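Local coordinates for protein D-mandelate dehydrogenase (Rhodotorula graminis, PDB 2W2K) that probably catalyses the NAD-dependent interconversion of D-mandelate and its 2-keto acid, as a member of the D-isomer specific 2-hydroxyacid dehydrogenase family, at residues Glu315-Arg318 with Leu319-Asn323; Ile125-Phe129 with Arg130-Tyr134. All coordinates share one frame; numbering follows the deposited sequence.

Contact 1: residues Glu315-Arg318 with Leu319-Asn323; sequences EFER and LTMTN
Leu-319 packs against Glu-315 one turn later along helix 310-330, in an i to i+4 contact. Its CD1 lies 3.9 Å from CG of Glu-315, while its CD2 approaches NH2 of Arg-318 obliquely at 3.8 Å. The isobutyl group thus sits beside a salt bridge. Arg-318 grips Glu-315 side-on with two nitrogens: NE meets OE1 at 2.9 Å with an almost straight N-H, and NH2 meets OE2 at 2.8 Å on its syn side, tilted out of plane. CD of Glu-315 lies in the guanidinium plane at its edge, but NE stands 40° above the carboxylate plane. Glu-315 reaches Arg-318 through a bend at chi2 (77°), and the two bonds fix how the guanidinium is turned.

Two threonine hydroxyls turn back to the helix backbone. OG1 of Thr-320 donates to O of Phe-316 at 2.9 Å, reaching it from the face opposite to the one that Thr-320 N uses. Elsewhere, CE of Met-321 rests 3.9 Å from CB of Glu-317.

Farther out, the Glu-317 carboxylate accepts backbone N-H groups of Arg-14, His-15 and Leu-16. Met-321 packs on helix 17-26, and Thr-320 touches Ile-56 of strand 54-57, which seats the helix against the five-stranded sheet. On the Arg-318 side a water joins NH1 to OG1 of Thr-322. That hydroxyl in turn donates to O of Arg-318 at 2.8 Å.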
loop_
_atom_site.group_PDB
_atom_site.type_symbol
_atom_site.label_atom_id
_atom_site.label_comp_id
_atom_site.label_asym_id
_atom_site.label_seq_id
_atom_site.Cartn_x
_atom_site.Cartn_y
_atom_site.Cartn_z
ATOM N N GLU B 315 -11.017 -20.006 4.717
ATOM C CA GLU B 315 -12.460 -19.768 4.657
ATOM C C GLU B 315 -13.165 -20.463 3.457
ATOM O O GLU B 315 -14.320 -20.917 3.609
ATOM C CB GLU B 315 -12.788 -18.265 4.812
ATOM C CG GLU B 315 -14.280 -17.931 4.962
ATOM C CD GLU B 315 -14.887 -18.204 6.367
ATOM O OE1 GLU B 315 -14.220 -18.786 7.271
ATOM O OE2 GLU B 315 -16.075 -17.825 6.535
ATOM N N PHE B 316 -12.496 -20.568 2.294
ATOM C CA PHE B 316 -13.015 -21.388 1.155
ATOM C C PHE B 316 -13.261 -22.853 1.610
ATOM O O PHE B 316 -14.329 -23.427 1.349
ATOM C CB PHE B 316 -12.063 -21.421 -0.089
ATOM C CG PHE B 316 -11.989 -20.133 -0.889
ATOM C CD1 PHE B 316 -12.953 -19.114 -0.769
ATOM C CD2 PHE B 316 -10.941 -19.951 -1.794
ATOM C CE1 PHE B 316 -12.835 -17.905 -1.546
ATOM C CE2 PHE B 316 -10.824 -18.775 -2.565
ATOM C CZ PHE B 316 -11.789 -17.755 -2.438
ATOM N N GLU B 317 -12.260 -23.469 2.254
ATOM C CA GLU B 317 -12.394 -24.850 2.774
ATOM C C GLU B 317 -13.496 -24.973 3.835
ATOM O O GLU B 317 -14.306 -25.911 3.769
ATOM C CB GLU B 317 -11.028 -25.367 3.300
ATOM C CG GLU B 317 -10.007 -25.543 2.149
ATOM C CD GLU B 317 -8.734 -26.331 2.511
ATOM O OE1 GLU B 317 -8.558 -26.734 3.687
ATOM O OE2 GLU B 317 -7.904 -26.529 1.578
ATOM N N ARG B 318 -13.553 -24.035 4.798
ATOM C CA ARG B 318 -14.627 -24.070 5.833
ATOM C C ARG B 318 -16.042 -23.923 5.234
ATOM O O ARG B 318 -16.946 -24.689 5.589
ATOM C CB ARG B 318 -14.417 -22.997 6.935
ATOM C CG ARG B 318 -15.422 -23.140 8.149
ATOM C CD ARG B 318 -15.329 -21.931 9.116
ATOM N NE ARG B 318 -15.983 -20.732 8.573
ATOM C CZ ARG B 318 -17.293 -20.470 8.649
ATOM N NH1 ARG B 318 -18.137 -21.322 9.243
ATOM N NH2 ARG B 318 -17.771 -19.349 8.130
ATOM N N LEU B 319 -16.242 -22.953 4.328
ATOM C CA LEU B 319 -17.581 -22.715 3.742
ATOM C C LEU B 319 -18.063 -23.894 2.869
ATOM O O LEU B 319 -19.211 -24.349 3.009
ATOM C CB LEU B 319 -17.622 -21.375 2.958
ATOM C CG LEU B 319 -17.676 -20.083 3.811
ATOM C CD1 LEU B 319 -17.485 -18.866 2.881
ATOM C CD2 LEU B 319 -18.998 -19.983 4.588
ATOM N N THR B 320 -17.201 -24.391 1.985
ATOM C CA THR B 320 -17.594 -25.528 1.104
ATOM C C THR B 320 -18.014 -26.771 1.910
ATOM O O THR B 320 -19.082 -27.353 1.647
ATOM C CB THR B 320 -16.514 -25.888 0.045
ATOM O OG1 THR B 320 -15.244 -26.148 0.684
ATOM C CG2 THR B 320 -16.370 -24.738 -1.024
ATOM N N MET B 321 -17.184 -27.171 2.885
ATOM C CA MET B 321 -17.469 -28.368 3.710
ATOM C C MET B 321 -18.723 -28.182 4.579
ATOM O O MET B 321 -19.592 -29.066 4.618
ATOM C CB MET B 321 -16.260 -28.745 4.584
ATOM C CG MET B 321 -15.025 -29.264 3.809
ATOM S SD MET B 321 -13.725 -29.927 4.909
ATOM C CE MET B 321 -12.393 -28.756 4.675
ATOM N N THR B 322 -18.819 -27.029 5.264
ATOM C CA THR B 322 -19.962 -26.708 6.134
ATOM C C THR B 322 -21.293 -26.596 5.385
ATOM O O THR B 322 -22.325 -27.083 5.867
ATOM C CB THR B 322 -19.684 -25.408 7.006
ATOM O OG1 THR B 322 -18.486 -25.597 7.788
ATOM C CG2 THR B 322 -20.856 -25.093 7.935
ATOM N N ASN B 323 -21.275 -25.958 4.209
ATOM C CA ASN B 323 -22.468 -25.885 3.355
ATOM C C ASN B 323 -23.074 -27.272 3.052
ATOM O O ASN B 323 -24.299 -27.500 3.225
ATOM C CB ASN B 323 -22.155 -25.131 2.054
ATOM C CG ASN B 323 -22.340 -23.593 2.169
ATOM O OD1 ASN B 323 -21.518 -22.807 1.647
ATOM N ND2 ASN B 323 -23.403 -23.175 2.818
HETATM O O HOH W 1 -17.985 -24.153 10.192
#

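Contact 2: residues Ile125-Phe129 with Arg130-Tyr134; sequences ILSVF and RLASY
Phe-129 meets Arg-130 through the stem of its side chain, CB lying 3.3 Å from Arg-130 N, although the bond from CA to CB points away from 130-134. The carbonyl oxygen of Ile-125 lies in the ring plane at its edge, with O 3.4 Å from CD1 of Phe-129. The side chain also touches Cys-223, Arg-251 and Met-188. The other flat group is the Arg-130 guanidinium. The end of Arg-130 leads away from 125-129, and its NH1 and NH2 donate to the backbone of another protein chain.

The stem of Arg-130 folds over the last turn. CG stands beside its own backbone N (chi1 -59°) and comes 3.3 Å from O of Leu-126. That oxygen also accepts from Arg-130 N at 3.1 Å.

Ser-127 lies nearest the start of the next helix. Its OG is 4.0 Å from CB of Ser-133 and is hydrogen-bonded to Thr-300. OG of Ser-133 is hydrogen-bonded to an acidic side chain of the other chain, and Ser-127 and Ala-132 each meet an aromatic side chain there.

Leu-131 breaks the helix with a positive phi of 57° and is the N-cap of helix 132-139. A weak bond runs from Ala-132 N to Ser-127 O, 3.4 Å long. Val-128 O is instead held by OG of Ser-277 and lies 4.3 Å from Leu-131 N, too far for the five-to-two bond. The positive phi and the weak six-to-one bond thus make at most an incomplete Schellman motif at this helix-to-helix junction, on the face that meets another protein chain.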
loop_
_atom_site.group_PDB
_atom_site.type_symbol
_atom_site.label_atom_id
_atom_site.label_comp_id
_atom_site.label_asym_id
_atom_site.label_seq_id
_atom_site.Cartn_x
_atom_site.Cartn_y
_atom_site.Cartn_z
ATOM N N ILE B 125 -4.160 1.968 -4.806
ATOM C CA ILE B 125 -4.465 3.416 -4.533
ATOM C C ILE B 125 -3.217 4.180 -4.055
ATOM O O ILE B 125 -2.890 5.274 -4.572
ATOM C CB ILE B 125 -5.668 3.599 -3.521
ATOM C CG1 ILE B 125 -6.981 3.134 -4.167
ATOM C CG2 ILE B 125 -5.815 5.085 -3.094
ATOM C CD1 ILE B 125 -8.201 2.973 -3.149
ATOM N N LEU B 126 -2.504 3.598 -3.082
ATOM C CA LEU B 126 -1.218 4.158 -2.655
ATOM C C LEU B 126 -0.223 4.228 -3.834
ATOM O O LEU B 126 0.399 5.272 -4.051
ATOM C CB LEU B 126 -0.640 3.377 -1.451
ATOM C CG LEU B 126 -1.354 3.578 -0.095
ATOM C CD1 LEU B 126 -1.125 2.395 0.888
ATOM C CD2 LEU B 126 -0.974 4.910 0.572
ATOM N N SER B 127 -0.096 3.142 -4.607
ATOM C CA SER B 127 0.811 3.136 -5.778
ATOM C C SER B 127 0.562 4.265 -6.806
ATOM O O SER B 127 1.516 4.921 -7.253
ATOM C CB SER B 127 0.828 1.750 -6.472
ATOM O OG SER B 127 1.851 1.698 -7.458
ATOM N N VAL B 128 -0.702 4.491 -7.174
ATOM C CA VAL B 128 -1.033 5.483 -8.221
ATOM C C VAL B 128 -0.888 6.940 -7.744
ATOM O O VAL B 128 -0.610 7.841 -8.564
ATOM C CB VAL B 128 -2.440 5.226 -8.909
ATOM C CG1 VAL B 128 -2.480 3.835 -9.612
ATOM C CG2 VAL B 128 -3.628 5.375 -7.941
ATOM N N PHE B 129 -1.072 7.185 -6.442
ATOM C CA PHE B 129 -0.876 8.531 -5.872
ATOM C C PHE B 129 0.624 8.872 -5.713
ATOM O O PHE B 129 1.023 10.024 -5.927
ATOM C CB PHE B 129 -1.607 8.702 -4.518
ATOM C CG PHE B 129 -3.041 9.239 -4.637
ATOM C CD1 PHE B 129 -4.138 8.375 -4.547
ATOM C CD2 PHE B 129 -3.282 10.629 -4.793
ATOM C CE1 PHE B 129 -5.465 8.864 -4.640
ATOM C CE2 PHE B 129 -4.594 11.136 -4.898
ATOM C CZ PHE B 129 -5.693 10.253 -4.829
ATOM N N ARG B 130 1.437 7.863 -5.382
ATOM C CA ARG B 130 2.868 8.047 -4.999
ATOM C C ARG B 130 3.901 7.746 -6.117
ATOM O O ARG B 130 5.104 8.041 -5.968
ATOM C CB ARG B 130 3.149 7.205 -3.731
ATOM C CG ARG B 130 2.233 7.615 -2.513
ATOM C CD ARG B 130 2.381 9.153 -2.096
ATOM N NE ARG B 130 3.778 9.379 -1.709
ATOM C CZ ARG B 130 4.279 9.159 -0.495
ATOM N NH1 ARG B 130 3.479 8.808 0.532
ATOM N NH2 ARG B 130 5.601 9.284 -0.305
ATOM N N LEU B 131 3.411 7.183 -7.231
ATOM C CA LEU B 131 4.253 6.712 -8.360
ATOM C C LEU B 131 5.315 5.671 -7.904
ATOM O O LEU B 131 6.473 5.692 -8.334
ATOM C CB LEU B 131 4.875 7.913 -9.146
ATOM C CG LEU B 131 3.839 9.002 -9.525
ATOM C CD1 LEU B 131 4.508 10.237 -10.135
ATOM C CD2 LEU B 131 2.736 8.433 -10.448
ATOM N N ALA B 132 4.887 4.749 -7.044
ATOM C CA ALA B 132 5.802 3.781 -6.411
ATOM C C ALA B 132 6.289 2.694 -7.372
ATOM O O ALA B 132 7.412 2.167 -7.230
ATOM C CB ALA B 132 5.136 3.159 -5.183
ATOM N N SER B 133 5.450 2.350 -8.347
ATOM C CA SER B 133 5.798 1.337 -9.348
ATOM C C SER B 133 7.032 1.769 -10.171
ATOM O O SER B 133 7.965 0.974 -10.388
ATOM C CB SER B 133 4.594 1.019 -10.246
ATOM O OG SER B 133 4.917 -0.029 -11.150
ATOM N N TYR B 134 7.029 3.030 -10.600
ATOM C CA TYR B 134 8.153 3.660 -11.315
ATOM C C TYR B 134 9.409 3.722 -10.423
ATOM O O TYR B 134 10.531 3.417 -10.877
ATOM C CB TYR B 134 7.728 5.061 -11.772
ATOM C CG TYR B 134 8.731 5.849 -12.608
ATOM C CD1 TYR B 134 9.206 5.341 -13.826
ATOM C CD2 TYR B 134 9.161 7.109 -12.199
ATOM C CE1 TYR B 134 10.119 6.075 -14.612
ATOM C CE2 TYR B 134 10.066 7.858 -12.977
ATOM C CZ TYR B 134 10.532 7.331 -14.187
ATOM O OH TYR B 134 11.414 8.055 -14.972
#

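In the fold
Contact 2 comes first along the chain, at the junction of helices 114-130 and 132-139. Contact 1 follows much later, within helix 310-330. Their centres are 36 Å apart, with nearest atoms about 21 Å apart, and they lie on opposite sides of the chain's centre. They do not touch. Contact 2 borders the seven-stranded parallel sheet of the Rossmann-like NAD-binding domain and another protein chain. Contact 1 packs on the five-stranded sheet of the other domain, with the side chain of Phe-316 about 6 Å from Gly-307, a residue that binds NAD. Together they mark the two-domain build of the family, whose cofactor site is expected in the cleft between the domains.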